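Local coordinates for protein FKBO (Streptomyces hygroscopicus, PDB 4BPS) that hydrolyses chorismate to a dihydroxy-dihydrobenzoate and pyruvate, a step in the biosynthesis of the immunosuppressant polyketides FK506 and FK520, at residues A[110-115]-A[158-163]; A[294-299]-A[319-324]. All coordinates share one frame; numbering follows the deposited sequence.

Interaction 1. Residues A[110-115]-A[158-163]; sequences RYADAT and FCVGRA. With 3EB (3-(2-carboxyethyl)benzoic acid), chain B.
T115 presses its methyl group against helix 154-169: CG2 lies 3.7 Å from F158 CD1, the two side chains crossing at about a right angle, and 3.6 Å from the backbone N of R162. With that methyl anti to the backbone N of T115 (chi1 -63° for OG1), OG1 turns back to its own helix and donates a 2.8 Å bond to Y111 O, from above the carbonyl plane. T115 N binds the same oxygen, so threonine offers an apolar branch outward while its buried hydroxyl is satisfied locally. Beside it the backbones nearly touch: A112 O sits 3.3 Å from G161 CA, where any beta carbon would collide with A112 O and T115 CB. The small methyl of A112 also fits, its CB 3.9 Å from V160 CG1. F158 links this packing to the substrate site, its CE2 lying over the centre of one face of the guanidinium of R162, a substrate-binding residue whose NH1 and NH2 hold OAD and OAB of the benzoate carboxylate of bound 3-(2-carboxyethyl)benzoic acid. Two helices packed together, with T115 and F158 reaching I189 of strand 189-196, form part of the helical layer against the sheet of the YjgF fold, next to the substrate site.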
loop_
_atom_site.group_PDB
_atom_site.type_symbol
_atom_site.label_atom_id
_atom_site.label_comp_id
_atom_site.label_asym_id
_atom_site.label_seq_id
_atom_site.Cartn_x
_atom_site.Cartn_y
_atom_site.Cartn_z
ATOM N N ARG A 110 -7.042 -5.381 20.800
ATOM C CA ARG A 110 -7.501 -6.459 19.925
ATOM C C ARG A 110 -7.895 -5.848 18.585
ATOM O O ARG A 110 -8.538 -4.791 18.586
ATOM C CB ARG A 110 -8.755 -7.166 20.543
ATOM C CG ARG A 110 -8.547 -7.773 21.928
ATOM C CD ARG A 110 -9.752 -8.608 22.386
ATOM N NE ARG A 110 -9.594 -9.212 23.718
ATOM C CZ ARG A 110 -10.053 -8.694 24.861
ATOM N NH1 ARG A 110 -9.853 -9.337 26.003
ATOM N NH2 ARG A 110 -10.713 -7.538 24.889
ATOM N N TYR A 111 -7.581 -6.496 17.459
ATOM C CA TYR A 111 -7.863 -5.897 16.156
ATOM C C TYR A 111 -8.608 -6.774 15.181
ATOM O O TYR A 111 -9.137 -6.226 14.201
ATOM C CB TYR A 111 -6.563 -5.448 15.480
ATOM C CG TYR A 111 -5.880 -4.300 16.154
ATOM C CD1 TYR A 111 -6.425 -3.019 16.101
ATOM C CD2 TYR A 111 -4.692 -4.488 16.849
ATOM C CE1 TYR A 111 -5.810 -1.959 16.705
ATOM C CE2 TYR A 111 -4.056 -3.411 17.463
ATOM C CZ TYR A 111 -4.629 -2.143 17.377
ATOM O OH TYR A 111 -4.036 -1.038 17.963
ATOM N N ALA A 112 -8.682 -8.097 15.356
ATOM C CA ALA A 112 -9.274 -8.915 14.290
ATOM C C ALA A 112 -10.718 -8.533 13.980
ATOM O O ALA A 112 -11.086 -8.376 12.817
ATOM C CB ALA A 112 -9.191 -10.405 14.615
ATOM N N ASP A 113 -11.563 -8.441 15.007
ATOM C CA ASP A 113 -12.967 -8.151 14.761
ATOM C C ASP A 113 -13.131 -6.770 14.107
ATOM O O ASP A 113 -13.906 -6.595 13.163
ATOM C CB ASP A 113 -13.759 -8.224 16.060
ATOM C CG ASP A 113 -13.752 -9.614 16.669
ATOM O OD1 ASP A 113 -13.782 -10.617 15.920
ATOM O OD2 ASP A 113 -13.736 -9.719 17.905
ATOM N N ALA A 114 -12.390 -5.787 14.587
ATOM C CA ALA A 114 -12.484 -4.436 14.034
ATOM C C ALA A 114 -11.952 -4.373 12.600
ATOM O O ALA A 114 -12.484 -3.624 11.774
ATOM C CB ALA A 114 -11.713 -3.473 14.912
ATOM N N THR A 115 -10.925 -5.169 12.312
ATOM C CA THR A 115 -10.347 -5.214 10.969
ATOM C C THR A 115 -11.321 -5.902 10.005
ATOM O O THR A 115 -11.484 -5.476 8.855
ATOM C CB THR A 115 -9.002 -5.942 10.978
ATOM O OG1 THR A 115 -8.085 -5.212 11.798
ATOM C CG2 THR A 115 -8.400 -6.053 9.588
ATOM N N PHE A 158 -4.341 -8.790 12.768
ATOM C CA PHE A 158 -4.781 -8.071 11.574
ATOM C C PHE A 158 -5.060 -9.041 10.412
ATOM O O PHE A 158 -6.082 -8.921 9.733
ATOM C CB PHE A 158 -3.701 -7.036 11.201
ATOM C CG PHE A 158 -3.774 -6.585 9.769
ATOM C CD1 PHE A 158 -4.767 -5.698 9.344
ATOM C CD2 PHE A 158 -2.880 -7.068 8.829
ATOM C CE1 PHE A 158 -4.870 -5.320 8.015
ATOM C CE2 PHE A 158 -2.972 -6.673 7.498
ATOM C CZ PHE A 158 -3.975 -5.812 7.095
ATOM N N CYS A 159 -4.152 -9.991 10.168
ATOM C CA CYS A 159 -4.366 -10.931 9.075
ATOM C C CYS A 159 -5.623 -11.768 9.283
ATOM O O CYS A 159 -6.311 -12.087 8.307
ATOM C CB CYS A 159 -3.154 -11.857 8.895
ATOM S SG CYS A 159 -1.740 -11.085 8.029
ATOM N N VAL A 160 -5.899 -12.189 10.529
ATOM C CA VAL A 160 -7.130 -12.922 10.816
ATOM C C VAL A 160 -8.338 -12.076 10.386
ATOM O O VAL A 160 -9.254 -12.570 9.712
ATOM C CB VAL A 160 -7.230 -13.286 12.316
ATOM C CG1 VAL A 160 -8.627 -13.789 12.669
ATOM C CG2 VAL A 160 -6.175 -14.336 12.683
ATOM N N GLY A 161 -8.367 -10.812 10.798
ATOM C CA GLY A 161 -9.492 -9.963 10.458
ATOM C C GLY A 161 -9.679 -9.725 8.967
ATOM O O GLY A 161 -10.795 -9.775 8.444
ATOM N N ARG A 162 -8.579 -9.451 8.271
ATOM C CA ARG A 162 -8.671 -9.273 6.830
ATOM C C ARG A 162 -9.215 -10.536 6.158
ATOM O O ARG A 162 -10.117 -10.474 5.335
ATOM C CB ARG A 162 -7.309 -8.864 6.283
ATOM C CG ARG A 162 -7.259 -8.809 4.766
ATOM C CD ARG A 162 -5.966 -8.170 4.228
ATOM N NE ARG A 162 -4.770 -8.923 4.648
ATOM C CZ ARG A 162 -3.521 -8.511 4.445
ATOM N NH1 ARG A 162 -3.267 -7.353 3.806
ATOM N NH2 ARG A 162 -2.508 -9.248 4.898
ATOM N N ALA A 163 -8.672 -11.692 6.537
ATOM C CA ALA A 163 -9.093 -12.956 5.953
ATOM C C ALA A 163 -10.576 -13.197 6.231
ATOM O O ALA A 163 -11.309 -13.679 5.351
ATOM C CB ALA A 163 -8.233 -14.106 6.481
HETATM C C 3EB B . 5.713 -10.249 2.516
HETATM O O 3EB B . 4.956 -11.074 3.040
HETATM C CA 3EB B . 6.233 -9.054 3.265
HETATM O OAB 3EB B . 0.014 -7.968 4.823
HETATM O OAD 3EB B . -0.660 -6.457 3.344
HETATM C CAE 3EB B . 4.163 -7.147 2.099
HETATM C CAF 3EB B . 3.095 -6.539 1.451
HETATM C CAG 3EB B . 3.984 -7.753 3.343
HETATM C CAH 3EB B . 1.840 -6.515 2.036
HETATM C CAL 3EB B . 0.257 -7.190 3.878
HETATM C CAM 3EB B . 2.708 -7.737 3.909
HETATM C CAN 3EB B . 1.628 -7.140 3.260
HETATM O OXT 3EB B . 6.155 -10.388 1.312
HETATM C C2 3EB B . 5.136 -8.378 4.114
#

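Interaction 2. Residues A[294-299]-A[319-324]; sequences DHLKVY and STAAVA
L296 and V323 face each other as neighbours in parallel strands, and the main link between the segments is backbone hydrogen bonding. L296 bonds on either side of V323, its N donating to A322 O and its O accepting from A324 N; A324 in turn bonds to L296 and V298 on either side of K297, with V298 N donating to A324 O. Each bond is 2.9 Å long. Two CA-H...O contacts fill in between them, from V323 CA to L296 O and from K297 CA to A324 O.

Beyond the L296-V323 pair, at the corner, a side chain takes over from the backbone. The D294 side chain reaches across with CG anti to the backbone N (chi1 -159°), and OD1 accepts A322 N at 2.8 Å nearly along the carboxylate C-O bond. H295 N comes to the same OD1 from above the carboxylate plane, so one oxygen ties the corner at H295 to the segment 319-324. With an alanine at D294, the amides of A322 and H295 would probably lose their shared acceptor and the corner would be freer to move.

Apolar contacts divide between the two faces of the sheet. L296 CD1 reaches A321 CB and, at 4.0 Å, V323 CG2, while V298 CG2 meets V323 CG1; L317 touches L296 and V323 as well. On the face of K297 and A324, F24 and F72 pack against both, and the lysine carries its NZ onward to salt bridges with E74 and E340. A324 is small enough to sit against both phenylalanines, and A322 against F24, with A322 CB 3.8 Å from H295 CD2.

Helix 306-314 connects these strands along the chain in a beta-alpha-beta unit. Sequence-independent backbone bonds thus set their register, while the carboxylate extends the hydrogen bonding beyond the L296-V323 pair.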
loop_
_atom_site.group_PDB
_atom_site.type_symbol
_atom_site.label_atom_id
_atom_site.label_comp_id
_atom_site.label_asym_id
_atom_site.label_seq_id
_atom_site.Cartn_x
_atom_site.Cartn_y
_atom_site.Cartn_z
ATOM N N ASP A 294 8.740 5.089 -9.729
ATOM C CA ASP A 294 8.697 6.421 -9.133
ATOM C C ASP A 294 7.771 6.383 -7.907
ATOM O O ASP A 294 7.102 5.377 -7.627
ATOM C CB ASP A 294 8.211 7.413 -10.195
ATOM C CG ASP A 294 8.586 8.869 -9.913
ATOM O OD1 ASP A 294 9.157 9.217 -8.857
ATOM O OD2 ASP A 294 8.250 9.688 -10.809
ATOM N N HIS A 295 7.774 7.480 -7.152
ATOM C CA HIS A 295 6.946 7.633 -5.955
ATOM C C HIS A 295 7.102 6.430 -5.037
ATOM O O HIS A 295 6.150 5.751 -4.630
ATOM C CB HIS A 295 5.501 7.984 -6.318
ATOM C CG HIS A 295 5.442 9.286 -7.042
ATOM N ND1 HIS A 295 5.382 9.360 -8.419
ATOM C CD2 HIS A 295 5.593 10.561 -6.594
ATOM C CE1 HIS A 295 5.465 10.632 -8.780
ATOM N NE2 HIS A 295 5.587 11.381 -7.696
ATOM N N LEU A 296 8.359 6.197 -4.692
ATOM C CA LEU A 296 8.729 5.090 -3.828
ATOM C C LEU A 296 8.715 5.487 -2.368
ATOM O O LEU A 296 9.178 6.571 -2.009
ATOM C CB LEU A 296 10.110 4.557 -4.193
ATOM C CG LEU A 296 10.239 4.031 -5.631
ATOM C CD1 LEU A 296 10.933 5.031 -6.549
ATOM C CD2 LEU A 296 10.990 2.711 -5.633
ATOM N N LYS A 297 8.208 4.582 -1.544
ATOM C CA LYS A 297 8.370 4.668 -0.098
ATOM C C LYS A 297 9.236 3.500 0.340
ATOM O O LYS A 297 8.996 2.358 -0.077
ATOM C CB LYS A 297 7.025 4.674 0.626
ATOM C CG LYS A 297 6.284 6.002 0.378
ATOM C CD LYS A 297 4.795 5.848 0.178
ATOM C CE LYS A 297 4.149 5.272 1.388
ATOM N NZ LYS A 297 2.749 4.781 1.074
ATOM N N VAL A 298 10.229 3.808 1.165
ATOM C CA VAL A 298 11.201 2.842 1.641
ATOM C C VAL A 298 11.078 2.816 3.173
ATOM O O VAL A 298 11.405 3.807 3.826
ATOM C CB VAL A 298 12.633 3.234 1.191
ATOM C CG1 VAL A 298 13.644 2.216 1.728
ATOM C CG2 VAL A 298 12.715 3.325 -0.326
ATOM N N TYR A 299 10.557 1.711 3.697
ATOM C CA TYR A 299 10.327 1.572 5.122
ATOM C C TYR A 299 11.513 0.876 5.737
ATOM O O TYR A 299 11.941 -0.167 5.220
ATOM C CB TYR A 299 9.082 0.732 5.346
ATOM C CG TYR A 299 7.834 1.202 4.624
ATOM C CD1 TYR A 299 7.103 2.302 5.078
ATOM C CD2 TYR A 299 7.342 0.516 3.506
ATOM C CE1 TYR A 299 5.926 2.700 4.449
ATOM C CE2 TYR A 299 6.166 0.900 2.865
ATOM C CZ TYR A 299 5.458 1.997 3.352
ATOM O OH TYR A 299 4.278 2.402 2.784
ATOM N N SER A 319 17.851 8.776 -10.399
ATOM C CA SER A 319 18.122 9.980 -9.618
ATOM C C SER A 319 16.939 10.949 -9.623
ATOM O O SER A 319 16.833 11.809 -8.739
ATOM C CB SER A 319 19.356 10.704 -10.141
ATOM O OG SER A 319 19.126 11.275 -11.416
ATOM N N THR A 320 16.033 10.821 -10.595
ATOM C CA THR A 320 14.881 11.720 -10.672
ATOM C C THR A 320 13.656 11.154 -9.954
ATOM O O THR A 320 12.633 11.838 -9.899
ATOM C CB THR A 320 14.517 12.053 -12.138
ATOM O OG1 THR A 320 14.329 10.835 -12.862
ATOM C CG2 THR A 320 15.626 12.899 -12.822
ATOM N N ALA A 321 13.734 9.927 -9.436
ATOM C CA ALA A 321 12.580 9.332 -8.771
ATOM C C ALA A 321 12.346 10.012 -7.441
ATOM O O ALA A 321 13.290 10.297 -6.713
ATOM C CB ALA A 321 12.810 7.829 -8.564
ATOM N N ALA A 322 11.075 10.257 -7.114
ATOM C CA ALA A 322 10.692 10.684 -5.780
ATOM C C ALA A 322 10.786 9.475 -4.854
ATOM O O ALA A 322 10.155 8.445 -5.114
ATOM C CB ALA A 322 9.270 11.242 -5.823
ATOM N N VAL A 323 11.585 9.613 -3.797
ATOM C CA VAL A 323 11.835 8.528 -2.856
ATOM C C VAL A 323 11.710 9.094 -1.446
ATOM O O VAL A 323 12.293 10.130 -1.148
ATOM C CB VAL A 323 13.246 7.910 -3.072
ATOM C CG1 VAL A 323 13.475 6.776 -2.119
ATOM C CG2 VAL A 323 13.438 7.405 -4.505
ATOM N N ALA A 324 10.887 8.456 -0.626
ATOM C CA ALA A 324 10.702 8.866 0.762
ATOM C C ALA A 324 11.058 7.712 1.674
ATOM O O ALA A 324 10.478 6.627 1.574
ATOM C CB ALA A 324 9.257 9.260 1.002
#

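How the interactions relate
The two contacts lie on opposite sides of the chain's centre, their centres about 30 Å apart, and share no helix or strand. Interaction 1 is buried and joins two helices by close apolar fit, with small residues letting the backbones approach; no bond joins its two segments directly, although D157 of helix 154-169 is hydrogen-bonded to Y111 N. Interaction 2 is only partly buried, running from an exposed loop into a sheet, and its segments are tied by hydrogen bonds from one to the other. Interaction 1 enters the ligand pocket directly through R162. Interaction 2 stands farther back, the V298 side chain about 7 Å from that of E338, the proton acceptor on neighbouring strand 337-343.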